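Local coordinates for protein predicted acetamidase/formamidase (Thermoanaerobacter tengcongensis, PDB 3TKK) that probably hydrolyses carbon-nitrogen bonds of small linear amides such as formamide or acetamide, and carries zinc and calcium ions, at residues Val86-Gly95 and Gly107-Lys116. Sequence-based numbering, arbitrary orientation.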
loop_
_atom_site.group_PDB
_atom_site.type_symbol
_atom_site.label_atom_id
_atom_site.label_comp_id
_atom_site.label_asym_id
_atom_site.label_seq_id
_atom_site.Cartn_x
_atom_site.Cartn_y
_atom_site.Cartn_z
ATOM N N VAL A 86 3.141 -19.872 16.326
ATOM C CA VAL A 86 3.899 -18.838 17.004
ATOM C C VAL A 86 3.876 -19.179 18.532
ATOM O O VAL A 86 2.961 -19.763 19.050
ATOM C CB VAL A 86 3.397 -17.398 16.746
ATOM C CG1 VAL A 86 3.415 -17.110 15.173
ATOM C CG2 VAL A 86 1.973 -17.206 17.406
ATOM N N ALA A 87 4.928 -18.768 19.239
ATOM C CA ALA A 87 4.976 -18.928 20.688
ATOM C C ALA A 87 3.848 -18.166 21.407
ATOM O O ALA A 87 3.198 -17.286 20.804
ATOM C CB ALA A 87 6.265 -18.631 21.243
ATOM N N GLU A 88 3.595 -18.529 22.668
ATOM C CA GLU A 88 2.493 -17.909 23.461
ATOM C C GLU A 88 2.839 -16.555 24.071
ATOM O O GLU A 88 2.028 -15.954 24.780
ATOM C CB GLU A 88 1.978 -18.908 24.541
ATOM C CG GLU A 88 3.076 -19.372 25.281
ATOM C CD GLU A 88 2.707 -20.380 26.363
ATOM O OE1 GLU A 88 2.124 -19.952 27.401
ATOM O OE2 GLU A 88 3.021 -21.578 26.162
ATOM N N LYS A 89 4.036 -16.068 23.828
ATOM C CA LYS A 89 4.272 -14.666 24.141
ATOM C C LYS A 89 5.059 -13.982 23.022
ATOM O O LYS A 89 5.616 -14.674 22.198
ATOM C CB LYS A 89 5.020 -14.486 25.430
ATOM C CG LYS A 89 6.497 -14.592 25.303
ATOM C CD LYS A 89 6.990 -15.021 26.718
ATOM C CE LYS A 89 8.248 -15.894 26.572
ATOM N NZ LYS A 89 9.352 -15.059 26.072
ATOM N N GLY A 90 5.000 -12.642 22.937
ATOM C CA GLY A 90 5.805 -11.924 21.918
ATOM C C GLY A 90 6.260 -10.581 22.448
ATOM O O GLY A 90 5.899 -10.207 23.549
ATOM N N VAL A 91 7.023 -9.842 21.679
ATOM C CA VAL A 91 7.536 -8.606 22.212
ATOM C C VAL A 91 7.264 -7.519 21.206
ATOM O O VAL A 91 7.394 -7.776 19.994
ATOM C CB VAL A 91 9.050 -8.744 22.314
ATOM C CG1 VAL A 91 9.675 -7.472 22.911
ATOM C CG2 VAL A 91 9.378 -10.032 23.258
ATOM N N LEU A 92 6.918 -6.318 21.703
ATOM C CA LEU A 92 6.714 -5.147 20.907
ATOM C C LEU A 92 7.867 -4.245 21.345
ATOM O O LEU A 92 8.143 -4.156 22.590
ATOM C CB LEU A 92 5.385 -4.451 21.297
ATOM C CG LEU A 92 4.291 -5.350 20.771
ATOM C CD1 LEU A 92 3.017 -5.066 21.434
ATOM C CD2 LEU A 92 4.244 -5.021 19.257
ATOM N N ALA A 93 8.472 -3.560 20.378
ATOM C CA ALA A 93 9.564 -2.599 20.582
ATOM C C ALA A 93 9.369 -1.337 19.824
ATOM O O ALA A 93 8.885 -1.337 18.662
ATOM C CB ALA A 93 10.942 -3.255 20.226
ATOM N N THR A 94 9.733 -0.197 20.458
ATOM C CA THR A 94 9.872 1.031 19.662
ATOM C C THR A 94 10.748 1.987 20.428
ATOM O O THR A 94 11.336 1.591 21.372
ATOM C CB THR A 94 8.509 1.725 19.456
ATOM O OG1 THR A 94 8.634 2.783 18.485
ATOM C CG2 THR A 94 7.905 2.283 20.789
ATOM N N GLY A 95 10.796 3.262 20.064
ATOM C CA GLY A 95 11.594 4.180 20.888
ATOM C C GLY A 95 12.239 5.311 20.147
ATOM O O GLY A 95 11.975 5.483 18.964
ATOM N N GLY A 107 14.430 7.600 24.856
ATOM C CA GLY A 107 14.779 6.251 25.283
ATOM C C GLY A 107 14.240 5.094 24.421
ATOM O O GLY A 107 13.991 5.241 23.216
ATOM N N LEU A 108 14.112 3.915 25.028
ATOM C CA LEU A 108 13.872 2.708 24.287
ATOM C C LEU A 108 12.697 1.959 24.966
ATOM O O LEU A 108 12.607 1.924 26.167
ATOM C CB LEU A 108 15.136 1.820 24.311
ATOM C CG LEU A 108 15.338 1.018 23.011
ATOM C CD1 LEU A 108 14.063 0.203 22.448
ATOM C CD2 LEU A 108 15.843 1.999 21.898
ATOM N N TYR A 109 11.816 1.346 24.193
ATOM C CA TYR A 109 10.626 0.784 24.786
ATOM C C TYR A 109 10.559 -0.626 24.355
ATOM O O TYR A 109 10.926 -0.897 23.226
ATOM C CB TYR A 109 9.397 1.457 24.182
ATOM C CG TYR A 109 8.042 0.877 24.596
ATOM C CD1 TYR A 109 7.418 1.276 25.765
ATOM C CD2 TYR A 109 7.381 -0.051 23.792
ATOM C CE1 TYR A 109 6.139 0.763 26.158
ATOM C CE2 TYR A 109 6.086 -0.557 24.166
ATOM C CZ TYR A 109 5.491 -0.105 25.329
ATOM O OH TYR A 109 4.241 -0.582 25.648
ATOM N N SER A 110 10.139 -1.520 25.260
ATOM C CA SER A 110 9.606 -2.832 24.841
ATOM C C SER A 110 8.482 -3.267 25.760
ATOM O O SER A 110 8.418 -2.860 26.913
ATOM C CB SER A 110 10.667 -3.934 24.901
ATOM O OG SER A 110 11.118 -4.091 26.228
ATOM N N LYS A 111 7.582 -4.105 25.246
ATOM C CA LYS A 111 6.511 -4.639 26.030
ATOM C C LYS A 111 6.360 -6.081 25.649
ATOM O O LYS A 111 6.182 -6.403 24.438
ATOM C CB LYS A 111 5.205 -3.992 25.621
ATOM C CG LYS A 111 4.026 -4.421 26.527
ATOM C CD LYS A 111 2.822 -3.663 26.063
ATOM C CE LYS A 111 2.032 -3.387 27.311
ATOM N NZ LYS A 111 2.206 -4.585 28.229
ATOM N N VAL A 112 6.348 -6.955 26.649
ATOM C CA VAL A 112 6.137 -8.377 26.333
ATOM C C VAL A 112 4.635 -8.582 26.448
ATOM O O VAL A 112 4.076 -8.121 27.409
ATOM C CB VAL A 112 6.834 -9.267 27.399
ATOM C CG1 VAL A 112 6.392 -10.745 27.318
ATOM C CG2 VAL A 112 8.344 -9.166 27.241
ATOM N N VAL A 113 3.998 -9.217 25.466
ATOM C CA VAL A 113 2.563 -9.488 25.497
ATOM C C VAL A 113 2.263 -10.986 25.456
ATOM O O VAL A 113 2.944 -11.744 24.773
ATOM C CB VAL A 113 1.855 -8.833 24.314
ATOM C CG1 VAL A 113 1.913 -7.348 24.520
ATOM C CG2 VAL A 113 2.629 -9.072 22.986
ATOM N N ASP A 114 1.198 -11.385 26.134
ATOM C CA ASP A 114 0.658 -12.717 26.017
ATOM C C ASP A 114 -0.061 -12.878 24.678
ATOM O O ASP A 114 -0.607 -11.924 24.114
ATOM C CB ASP A 114 -0.251 -13.000 27.216
ATOM C CG ASP A 114 0.512 -13.018 28.480
ATOM O OD1 ASP A 114 1.703 -13.425 28.475
ATOM O OD2 ASP A 114 -0.057 -12.536 29.458
ATOM N N ILE A 115 0.122 -14.056 24.103
ATOM C CA ILE A 115 -0.638 -14.464 22.934
ATOM C C ILE A 115 -1.463 -15.626 23.458
ATOM O O ILE A 115 -0.881 -16.604 23.978
ATOM C CB ILE A 115 0.279 -14.858 21.754
ATOM C CG1 ILE A 115 1.038 -13.598 21.362
ATOM C CG2 ILE A 115 -0.602 -15.392 20.578
ATOM C CD1 ILE A 115 2.181 -13.665 20.426
ATOM N N LYS A 116 -2.776 -15.476 23.414
ATOM C CA LYS A 116 -3.681 -16.512 23.896
ATOM C C LYS A 116 -4.989 -16.583 23.162
ATOM O O LYS A 116 -5.518 -15.581 22.758
ATOM C CB LYS A 116 -4.036 -16.226 25.325
ATOM C CG LYS A 116 -2.889 -15.864 26.149
ATOM C CD LYS A 116 -2.726 -16.704 27.293
ATOM C CE LYS A 116 -1.699 -17.751 26.895
ATOM N NZ LYS A 116 -1.094 -18.381 28.152
HETATM O O HOH W 1 1.017 -19.949 29.579
#
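The carbonyl oxygen of L92 is gripped from the partner strand by two groups: K111 N donates a hydrogen bond of 2.7 Å to L92 O in the carbonyl plane, and S110 CA reaches the same L92 O at 3.0 Å in a CA-H...O contact. L92 N returns a bond to K111 O, and the same reciprocal pairs join G90 with V113 and T94 with Y109, fixing 89-95 and 108-116 as antiparallel neighbours. Beyond K89, one more bond runs from I115 N to E88 O, with the donor 50° above the carbonyl plane.

On the face carrying L92, T94, Y109 and V113, the methyl L92 CD1 meets V113 CG1 at 4.0 Å, the two side chains crossing at about a right angle. T94 has OG1 anti to its own N (chi1 -170°), which leaves CG2 to press on Y109 CB at 3.8 Å and obliquely on the ring, while OG1 bonds to G195 O. I115 CD1 lies against the peptide joining K89 to G90, 3.9 Å from K89 C, on the side where G90 carries no side chain. On the other face V91 CG2 rests against V112 CG2 at 4.2 Å. Where the chain turns in from V86, E88 OE1 and K116 NZ form a long salt bridge of 3.7 Å.

This hairpin starts a four-stranded antiparallel sheet, with 119-121 next to 108-116. Strand 89-95, at the edge of this sheet, makes a backbone hydrogen bond from V91 to E200, a zinc ligand, tying the sheet to the metal site, and helix 260-270 of the second subunit packs on L92 and T94 through its I269 and A264.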